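Local coordinates for protein histidine acid phosphatase (Bifidobacterium longum subsp. infantis, PDB 6RXD) that probably removes phosphate groups by hydrolysis from phytate, other inositol polyphosphates and 2,3-bisphosphoglycerate, as a histidine acid phytase of the MINPP type, at residues K29-Y34 / S490-L495; G131-Q136 / K152-A157; L379-A384 / V392-F397. All blocks are in the same frame, centred on the assembly; numbering follows the deposited sequence.

Contact 1 (K29-Y34 / S490-L495); sequences KAPKGY and STWYKL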
loop_
_atom_site.group_PDB
_atom_site.type_symbol
_atom_site.label_atom_id
_atom_site.label_comp_id
_atom_site.label_asym_id
_atom_site.label_seq_id
_atom_site.Cartn_x
_atom_site.Cartn_y
_atom_site.Cartn_z
ATOM N N LYS A 29 1.508 -10.983 26.051
ATOM C CA LYS A 29 1.080 -12.369 26.190
ATOM C C LYS A 29 -0.428 -12.432 26.441
ATOM O O LYS A 29 -0.988 -11.594 27.143
ATOM C CB LYS A 29 1.814 -13.042 27.355
ATOM C CG LYS A 29 3.332 -12.891 27.307
ATOM C CD LYS A 29 3.895 -13.341 25.967
ATOM C CE LYS A 29 5.419 -13.379 25.980
ATOM N NZ LYS A 29 5.958 -13.740 24.637
ATOM N N ALA A 30 -1.080 -13.439 25.877
ATOM C CA ALA A 30 -2.493 -13.653 26.143
ATOM C C ALA A 30 -2.675 -13.990 27.618
ATOM O O ALA A 30 -1.751 -14.515 28.257
ATOM C CB ALA A 30 -3.030 -14.773 25.262
ATOM N N PRO A 31 -3.858 -13.680 28.171
ATOM C CA PRO A 31 -4.116 -13.977 29.583
ATOM C C PRO A 31 -3.979 -15.463 29.905
ATOM O O PRO A 31 -4.129 -16.325 29.028
ATOM C CB PRO A 31 -5.563 -13.512 29.793
ATOM C CG PRO A 31 -6.130 -13.313 28.419
ATOM C CD PRO A 31 -4.976 -12.952 27.546
ATOM N N LYS A 32 -3.672 -15.746 31.169
ATOM C CA LYS A 32 -3.473 -17.106 31.657
ATOM C C LYS A 32 -4.566 -18.068 31.196
ATOM O O LYS A 32 -5.751 -17.767 31.298
ATOM C CB LYS A 32 -3.402 -17.096 33.190
ATOM C CG LYS A 32 -3.247 -18.468 33.823
ATOM C CD LYS A 32 -3.090 -18.359 35.334
ATOM C CE LYS A 32 -2.628 -19.681 35.930
ATOM N NZ LYS A 32 -1.407 -20.183 35.233
ATOM N N GLY A 33 -4.159 -19.221 30.678
ATOM C CA GLY A 33 -5.106 -20.249 30.279
ATOM C C GLY A 33 -5.450 -20.233 28.802
ATOM O O GLY A 33 -6.081 -21.165 28.298
ATOM N N TYR A 34 -5.046 -19.172 28.107
ATOM C CA TYR A 34 -5.351 -19.039 26.679
ATOM C C TYR A 34 -4.164 -19.447 25.806
ATOM O O TYR A 34 -3.031 -19.044 26.063
ATOM C CB TYR A 34 -5.807 -17.601 26.362
ATOM C CG TYR A 34 -7.177 -17.277 26.930
ATOM C CD1 TYR A 34 -8.295 -17.227 26.105
ATOM C CD2 TYR A 34 -7.352 -17.044 28.293
ATOM C CE1 TYR A 34 -9.558 -16.937 26.613
ATOM C CE2 TYR A 34 -8.621 -16.754 28.813
ATOM C CZ TYR A 34 -9.712 -16.717 27.970
ATOM O OH TYR A 34 -10.969 -16.438 28.477
ATOM N N SER A 490 -5.513 -4.397 28.796
ATOM C CA SER A 490 -5.282 -5.461 27.825
ATOM C C SER A 490 -5.515 -4.965 26.406
ATOM O O SER A 490 -6.319 -4.051 26.183
ATOM C CB SER A 490 -6.213 -6.642 28.103
ATOM O OG SER A 490 -5.974 -7.703 27.198
ATOM N N THR A 491 -4.795 -5.573 25.461
ATOM C CA THR A 491 -5.027 -5.361 24.031
ATOM C C THR A 491 -5.680 -6.573 23.384
ATOM O O THR A 491 -5.717 -6.679 22.157
ATOM C CB THR A 491 -3.714 -5.058 23.285
ATOM O OG1 THR A 491 -2.747 -6.052 23.628
ATOM C CG2 THR A 491 -3.188 -3.689 23.668
ATOM N N TRP A 492 -6.179 -7.498 24.206
ATOM C CA TRP A 492 -6.934 -8.647 23.719
ATOM C C TRP A 492 -8.429 -8.380 23.854
ATOM O O TRP A 492 -8.868 -7.798 24.845
ATOM C CB TRP A 492 -6.551 -9.914 24.499
ATOM C CG TRP A 492 -5.124 -10.284 24.295
ATOM C CD1 TRP A 492 -4.035 -9.766 24.947
ATOM C CD2 TRP A 492 -4.615 -11.242 23.360
ATOM N NE1 TRP A 492 -2.881 -10.337 24.466
ATOM C CE2 TRP A 492 -3.210 -11.248 23.491
ATOM C CE3 TRP A 492 -5.212 -12.090 22.417
ATOM C CZ2 TRP A 492 -2.385 -12.077 22.718
ATOM C CZ3 TRP A 492 -4.399 -12.913 21.652
ATOM C CH2 TRP A 492 -2.998 -12.903 21.809
ATOM N N TYR A 493 -9.198 -8.833 22.858
ATOM C CA TYR A 493 -10.641 -8.588 22.796
ATOM C C TYR A 493 -11.392 -9.871 22.480
ATOM O O TYR A 493 -10.962 -10.655 21.623
ATOM C CB TYR A 493 -10.943 -7.601 21.671
ATOM C CG TYR A 493 -10.350 -6.237 21.870
ATOM C CD1 TYR A 493 -11.144 -5.182 22.281
ATOM C CD2 TYR A 493 -8.991 -6.004 21.661
ATOM C CE1 TYR A 493 -10.609 -3.912 22.460
ATOM C CE2 TYR A 493 -8.442 -4.727 21.839
ATOM C CZ TYR A 493 -9.260 -3.697 22.238
ATOM O OH TYR A 493 -8.739 -2.436 22.411
ATOM N N LYS A 494 -12.538 -10.060 23.128
ATOM C CA LYS A 494 -13.392 -11.206 22.818
ATOM C C LYS A 494 -13.890 -11.142 21.379
ATOM O O LYS A 494 -14.186 -10.055 20.857
ATOM C CB LYS A 494 -14.603 -11.242 23.738
ATOM C CG LYS A 494 -14.331 -11.754 25.141
ATOM C CD LYS A 494 -15.665 -12.027 25.841
ATOM C CE LYS A 494 -15.452 -12.492 27.286
ATOM N NZ LYS A 494 -16.757 -12.688 28.013
ATOM N N LEU A 495 -13.993 -12.309 20.750
ATOM C CA LEU A 495 -14.527 -12.392 19.393
ATOM C C LEU A 495 -15.956 -11.852 19.335
ATOM O O LEU A 495 -16.336 -11.175 18.376
ATOM C CB LEU A 495 -14.482 -13.838 18.898
ATOM C CG LEU A 495 -15.025 -14.097 17.489
ATOM C CD1 LEU A 495 -14.199 -13.378 16.445
ATOM C CD2 LEU A 495 -15.041 -15.594 17.218
#

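Contact 2 (G131-Q136 / K152-A157); sequences GTIAYQ and KGFNEA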
loop_
_atom_site.group_PDB
_atom_site.type_symbol
_atom_site.label_atom_id
_atom_site.label_comp_id
_atom_site.label_asym_id
_atom_site.label_seq_id
_atom_site.Cartn_x
_atom_site.Cartn_y
_atom_site.Cartn_z
ATOM N N GLY A 131 -2.700 -29.017 10.793
ATOM C CA GLY A 131 -3.298 -27.711 10.567
ATOM C C GLY A 131 -2.809 -27.161 9.243
ATOM O O GLY A 131 -1.653 -27.381 8.888
ATOM N N THR A 132 -3.671 -26.463 8.505
ATOM C CA THR A 132 -3.278 -25.985 7.182
ATOM C C THR A 132 -3.209 -24.464 7.076
ATOM O O THR A 132 -3.857 -23.728 7.838
ATOM C CB THR A 132 -4.185 -26.544 6.064
ATOM O OG1 THR A 132 -5.527 -26.087 6.264
ATOM C CG2 THR A 132 -4.163 -28.076 6.075
ATOM N N ILE A 133 -2.419 -24.004 6.114
ATOM C CA ILE A 133 -2.215 -22.574 5.889
ATOM C C ILE A 133 -2.806 -22.187 4.535
ATOM O O ILE A 133 -2.542 -22.851 3.528
ATOM C CB ILE A 133 -0.712 -22.250 5.883
ATOM C CG1 ILE A 133 -0.092 -22.545 7.254
ATOM C CG2 ILE A 133 -0.457 -20.798 5.481
ATOM C CD1 ILE A 133 1.422 -22.388 7.288
ATOM N N ALA A 134 -3.606 -21.126 4.496
ATOM C CA ALA A 134 -4.171 -20.661 3.223
ATOM C C ALA A 134 -3.489 -19.383 2.783
ATOM O O ALA A 134 -3.476 -18.407 3.529
ATOM C CB ALA A 134 -5.677 -20.441 3.348
ATOM N N TYR A 135 -2.913 -19.394 1.583
ATOM C CA TYR A 135 -2.330 -18.193 0.993
ATOM C C TYR A 135 -3.297 -17.645 -0.039
ATOM O O TYR A 135 -3.838 -18.401 -0.846
ATOM C CB TYR A 135 -1.000 -18.533 0.308
ATOM C CG TYR A 135 0.159 -18.738 1.255
ATOM C CD1 TYR A 135 0.809 -17.651 1.823
ATOM C CD2 TYR A 135 0.619 -20.015 1.566
ATOM C CE1 TYR A 135 1.873 -17.822 2.682
ATOM C CE2 TYR A 135 1.692 -20.197 2.436
ATOM C CZ TYR A 135 2.309 -19.091 2.982
ATOM O OH TYR A 135 3.372 -19.240 3.842
ATOM N N GLN A 136 -3.530 -16.338 -0.014
ATOM C CA GLN A 136 -4.450 -15.729 -0.969
ATOM C C GLN A 136 -3.868 -14.462 -1.546
ATOM O O GLN A 136 -3.128 -13.754 -0.868
ATOM C CB GLN A 136 -5.782 -15.384 -0.299
ATOM C CG GLN A 136 -6.511 -16.592 0.266
ATOM C CD GLN A 136 -7.849 -16.228 0.890
ATOM O OE1 GLN A 136 -8.237 -15.058 0.937
ATOM N NE2 GLN A 136 -8.557 -17.237 1.378
ATOM N N LYS A 152 8.403 -17.720 1.221
ATOM C CA LYS A 152 9.802 -18.113 1.331
ATOM C C LYS A 152 10.387 -17.803 2.704
ATOM O O LYS A 152 11.065 -18.638 3.298
ATOM C CB LYS A 152 10.619 -17.415 0.250
ATOM C CG LYS A 152 12.079 -17.795 0.223
ATOM C CD LYS A 152 12.746 -17.172 -0.989
ATOM C CE LYS A 152 11.840 -17.280 -2.211
ATOM N NZ LYS A 152 12.484 -16.773 -3.453
ATOM N N GLY A 153 10.120 -16.599 3.207
ATOM C CA GLY A 153 10.591 -16.210 4.520
ATOM C C GLY A 153 9.980 -17.053 5.622
ATOM O O GLY A 153 10.675 -17.458 6.552
ATOM N N PHE A 154 8.678 -17.301 5.524
ATOM C CA PHE A 154 7.976 -18.115 6.503
ATOM C C PHE A 154 8.572 -19.517 6.532
ATOM O O PHE A 154 8.817 -20.084 7.607
ATOM C CB PHE A 154 6.488 -18.179 6.134
ATOM C CG PHE A 154 5.625 -18.890 7.147
ATOM C CD1 PHE A 154 4.889 -18.165 8.076
ATOM C CD2 PHE A 154 5.517 -20.280 7.142
ATOM C CE1 PHE A 154 4.081 -18.806 8.996
ATOM C CE2 PHE A 154 4.709 -20.930 8.067
ATOM C CZ PHE A 154 3.990 -20.189 8.993
ATOM N N ASN A 155 8.795 -20.086 5.354
ATOM C CA ASN A 155 9.332 -21.439 5.273
ATOM C C ASN A 155 10.778 -21.553 5.750
ATOM O O ASN A 155 11.149 -22.558 6.353
ATOM C CB ASN A 155 9.200 -21.993 3.854
ATOM C CG ASN A 155 7.769 -22.336 3.497
ATOM O OD1 ASN A 155 6.945 -22.608 4.373
ATOM N ND2 ASN A 155 7.464 -22.333 2.200
ATOM N N GLU A 156 11.593 -20.535 5.479
ATOM C CA GLU A 156 12.969 -20.530 5.966
ATOM C C GLU A 156 12.981 -20.482 7.493
ATOM O O GLU A 156 13.730 -21.213 8.139
ATOM C CB GLU A 156 13.756 -19.350 5.377
ATOM C CG GLU A 156 15.280 -19.500 5.429
ATOM C CD GLU A 156 15.884 -19.122 6.773
ATOM O OE1 GLU A 156 15.175 -18.524 7.605
ATOM O OE2 GLU A 156 17.079 -19.416 6.995
ATOM N N ALA A 157 12.137 -19.630 8.070
ATOM C CA ALA A 157 12.095 -19.477 9.520
ATOM C C ALA A 157 11.637 -20.753 10.233
ATOM O O ALA A 157 12.011 -21.000 11.376
ATOM C CB ALA A 157 11.196 -18.297 9.907
HETATM O O HOH W 1 4.338 -22.406 4.008
#

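Contact 3 (L379-A384 / V392-F397); sequences LNTIDA and VATFRF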
loop_
_atom_site.group_PDB
_atom_site.type_symbol
_atom_site.label_atom_id
_atom_site.label_comp_id
_atom_site.label_asym_id
_atom_site.label_seq_id
_atom_site.Cartn_x
_atom_site.Cartn_y
_atom_site.Cartn_z
ATOM N N LEU A 379 -13.437 -12.002 10.039
ATOM C CA LEU A 379 -14.201 -12.605 11.128
ATOM C C LEU A 379 -14.640 -14.019 10.765
ATOM O O LEU A 379 -14.588 -14.932 11.595
ATOM C CB LEU A 379 -15.411 -11.732 11.475
ATOM C CG LEU A 379 -15.019 -10.372 12.067
ATOM C CD1 LEU A 379 -16.180 -9.388 12.005
ATOM C CD2 LEU A 379 -14.508 -10.512 13.505
ATOM N N ASN A 380 -15.063 -14.205 9.518
ATOM C CA ASN A 380 -15.579 -15.504 9.085
ATOM C C ASN A 380 -14.540 -16.620 9.126
ATOM O O ASN A 380 -14.874 -17.768 9.412
ATOM C CB ASN A 380 -16.179 -15.415 7.680
ATOM C CG ASN A 380 -17.532 -14.730 7.659
ATOM O OD1 ASN A 380 -18.206 -14.634 8.683
ATOM N ND2 ASN A 380 -17.938 -14.252 6.484
ATOM N N THR A 381 -13.291 -16.300 8.806
ATOM C CA THR A 381 -12.244 -17.316 8.837
ATOM C C THR A 381 -11.872 -17.688 10.273
ATOM O O THR A 381 -11.420 -18.808 10.530
ATOM C CB THR A 381 -10.978 -16.920 8.028
ATOM O OG1 THR A 381 -10.423 -15.717 8.558
ATOM C CG2 THR A 381 -11.293 -16.733 6.549
ATOM N N ILE A 382 -12.058 -16.758 11.208
ATOM C CA ILE A 382 -11.895 -17.097 12.616
ATOM C C ILE A 382 -12.991 -18.090 12.998
ATOM O O ILE A 382 -12.709 -19.134 13.587
ATOM C CB ILE A 382 -11.959 -15.861 13.530
ATOM C CG1 ILE A 382 -10.768 -14.947 13.264
ATOM C CG2 ILE A 382 -11.957 -16.281 15.005
ATOM C CD1 ILE A 382 -10.886 -13.573 13.967
ATOM N N ASP A 383 -14.241 -17.776 12.654
ATOM C CA ASP A 383 -15.345 -18.693 12.935
ATOM C C ASP A 383 -15.091 -20.087 12.355
ATOM O O ASP A 383 -15.341 -21.096 13.022
ATOM C CB ASP A 383 -16.670 -18.154 12.390
ATOM C CG ASP A 383 -17.224 -17.008 13.204
ATOM O OD1 ASP A 383 -16.906 -16.895 14.410
ATOM O OD2 ASP A 383 -18.001 -16.216 12.625
ATOM N N ALA A 384 -14.598 -20.158 11.120
ATOM C CA ALA A 384 -14.349 -21.463 10.493
ATOM C C ALA A 384 -13.403 -22.321 11.333
ATOM O O ALA A 384 -13.593 -23.530 11.466
ATOM C CB ALA A 384 -13.790 -21.291 9.088
ATOM N N VAL A 392 -5.384 -22.982 10.030
ATOM C CA VAL A 392 -4.877 -22.275 11.204
ATOM C C VAL A 392 -4.383 -20.869 10.867
ATOM O O VAL A 392 -4.104 -20.073 11.764
ATOM C CB VAL A 392 -3.743 -23.050 11.901
ATOM C CG1 VAL A 392 -4.264 -24.362 12.463
ATOM C CG2 VAL A 392 -2.578 -23.298 10.943
ATOM N N ALA A 393 -4.265 -20.571 9.580
ATOM C CA ALA A 393 -3.831 -19.233 9.164
ATOM C C ALA A 393 -4.298 -18.893 7.765
ATOM O O ALA A 393 -4.346 -19.757 6.884
ATOM C CB ALA A 393 -2.294 -19.112 9.255
ATOM N N THR A 394 -4.637 -17.621 7.558
ATOM C CA THR A 394 -4.953 -17.137 6.227
ATOM C C THR A 394 -4.084 -15.917 6.000
ATOM O O THR A 394 -4.220 -14.925 6.719
ATOM C CB THR A 394 -6.440 -16.765 6.104
ATOM O OG1 THR A 394 -7.245 -17.888 6.495
ATOM C CG2 THR A 394 -6.778 -16.388 4.669
ATOM N N PHE A 395 -3.165 -16.010 5.037
ATOM C CA PHE A 395 -2.255 -14.911 4.712
ATOM C C PHE A 395 -2.647 -14.331 3.353
ATOM O O PHE A 395 -2.594 -15.029 2.333
ATOM C CB PHE A 395 -0.800 -15.401 4.665
ATOM C CG PHE A 395 -0.282 -15.940 5.980
ATOM C CD1 PHE A 395 -0.410 -15.206 7.151
ATOM C CD2 PHE A 395 0.339 -17.178 6.033
ATOM C CE1 PHE A 395 0.084 -15.705 8.363
ATOM C CE2 PHE A 395 0.830 -17.687 7.233
ATOM C CZ PHE A 395 0.706 -16.946 8.402
ATOM N N ARG A 396 -3.051 -13.061 3.342
ATOM C CA ARG A 396 -3.612 -12.426 2.145
ATOM C C ARG A 396 -2.715 -11.301 1.660
ATOM O O ARG A 396 -2.121 -10.586 2.475
ATOM C CB ARG A 396 -4.985 -11.813 2.454
ATOM C CG ARG A 396 -6.028 -12.754 3.049
ATOM C CD ARG A 396 -7.174 -11.922 3.582
ATOM N NE ARG A 396 -8.234 -12.710 4.224
ATOM C CZ ARG A 396 -8.247 -13.038 5.510
ATOM N NH1 ARG A 396 -7.252 -12.665 6.306
ATOM N NH2 ARG A 396 -9.263 -13.742 6.004
ATOM N N PHE A 397 -2.654 -11.133 0.337
ATOM C CA PHE A 397 -1.763 -10.157 -0.294
ATOM C C PHE A 397 -2.510 -9.343 -1.328
ATOM O O PHE A 397 -3.180 -9.896 -2.195
ATOM C CB PHE A 397 -0.555 -10.876 -0.909
ATOM C CG PHE A 397 0.237 -11.618 0.114
ATOM C CD1 PHE A 397 1.296 -11.003 0.761
ATOM C CD2 PHE A 397 -0.159 -12.893 0.522
ATOM C CE1 PHE A 397 1.993 -11.657 1.757
ATOM C CE2 PHE A 397 0.529 -13.558 1.520
ATOM C CZ PHE A 397 1.603 -12.945 2.143
#

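Contact 1 (K29-Y34 / S490-L495)
Ala-30 and Pro-31 lie over one face of the Trp-492 indole, each above its own ring. The chief interaction is CH-pi. Ala-30 CB stands 3.9 Å from the centroid of the six-membered ring of Trp-492, only 16° off the normal, and Pro-31 CD lies over the five-membered ring at 4.3 Å from its centroid. A plain apolar contact goes with this, Ala-30 CB to Trp-492 CZ2 at 3.8 Å. CG anti to the carbonyl carbon (chi1 -64°) sends the indole toward the loop, and chi2 of 82° turns its face to Ala-30 and Pro-31.

The polar part is modest. Lys-29 O comes to 3.5 Å from Trp-492 NE1, and the NE1 nitrogen itself makes a weak hydrogen bond to Ser-28. Within 490-495, Trp-492 N donates to Ser-490 OG at 3.0 Å, an ST turn that fixes the backbone carrying the indole, while a type II turn from Pro-31 to Tyr-34 carries 29-34 toward strand 34-44.

The contact pins the loop between helix 21-24 and strand 34-44 to the approach to the short strand 493-494. Tyr-451 of strand 445-453 meets the indole edge-to-face, and Ile-467 of strand 467-472 touches both Pro-31 and Trp-492.

Contact 2 (G131-Q136 / K152-A157)
Ile-133 and Tyr-135 both reach across to Phe-154, tying strand 132-137 to the helix that follows it in sequence, 141-157. The two strand residues are two apart, with Ala-134 between them, and so share a face of the sheet. Since strand 181-183 then runs parallel beside 132-137, the helix belongs to a beta-alpha-beta crossover of the histidine phosphatase core.

Apolar packing carries most of the contact. The isoleucine reaches out from the strand and the phenylalanine in from the helix, and the outermost methyl of Ile-133, CD1, lies 3.7 Å from CE2 of Phe-154. That methyl gets there because the branch is extended, chi2 174°. CG of Phe-154 is anti to its own backbone N (chi1 -175°), which swings the ring off the helix toward the strand. Phe-123 meets this ring edge-to-face, and Leu-162 touches both Ile-133 and Phe-154.

The tyrosine makes a different kind of contact. Its side chain slants past the phenylalanine, and the phenol oxygen, Tyr-135 OH, lies in van der Waals contact with CB and CG of Phe-154, 4.0 Å from each, without bonding to them.

The polar link runs through a water. It donates to Asn-155 OD1 at 2.6 Å and makes a weaker, longer bond of 3.3 Å with Tyr-135 OH, lying in the plane of the tyrosine ring.

With an alanine at Phe-154, a gap would probably open between strand and helix, leaving Ile-133 CD1 without its aromatic partner.

Tyr-135 also touches Glu-151, a zinc ligand in a structure of this protein though without metal in this chain. The chemistry thus implies an interface held by side-chain packing round Phe-154, with one water, held firmly by Asn-155 and only weakly by the phenol, as the polar link.

Contact 3 (L379-A384 / V392-F397)
Thr-381, on helix 372-386, points at Thr-394 and Arg-396 on strand 391-398, so that helix and strand meet as adjoining layers of the alpha/beta sandwich of the histidine phosphatase fold. Along the strand, Thr-394 and Arg-396 face this helix, while Phe-395 and Phe-397 turn to the other side of the sheet and pack against Phe-150 of helix 141-157.

The arginine reaches out from the strand as the threonine points in from the helix. Arg-396 leaves the strand with CG anti to its carbonyl carbon (chi1 -55°) and stays extended through NE, which carries the guanidinium out to the helix. Thr-381 meets it at the edge and near its plane: OG1 lies 3.4 Å from Arg-396 NH2. The methyl CG2 of Thr-381 is beside the same nitrogen, at 3.7 Å. The two threonines come together less closely, with Thr-381 CB 4.1 Å from Thr-394 OG1.

What fixes these polar ends lies mostly just beyond. Tyr-38 OH is hydrogen-bonded to both threonine hydroxyls and so bridges helix and strand, while Thr-381 OG1 is also bonded to Asp-377 O, one helical turn back. Arg-396 makes salt bridges through NH2 to Asp-377 and through NH1 to Glu-40, and NH1 also bonds to Ser-41 O, so the buried guanidinium is probably well compensated by the two carboxylates round it.

With carboxylates paired to both terminal nitrogens, the guanidinium has little freedom to rotate, and the helix and strand 34-44 are joined through it. One face of the group is covered from within its own strand: the methyl carbon CG2 of Thr-394 sits over the centre of the Arg-396 guanidinium, 3.7 Å above its plane.

How the contacts relate
Contacts 2 and 3 are buried in the core and meet across neighbouring parallel strands, where Thr-132 O to Val-392 N, at 2.8 Å, is a probable hydrogen bond and Phe-395 packs on Ile-133 and Tyr-135. Their helices lie on opposite faces of that sheet: contact 2 is aromatic and aliphatic with one water, contact 3 polar and charged. Contact 1 sits farther out and is only partly buried; it reaches the same sheet at strand 493-494 and relies on CH-pi packing of loop residues on a tryptophan. Leu-495 connects it to contact 3 by packing on Leu-379, Ile-382 and Asp-383, whereas contacts 1 and 2 stay about 16 Å apart at their nearest atoms.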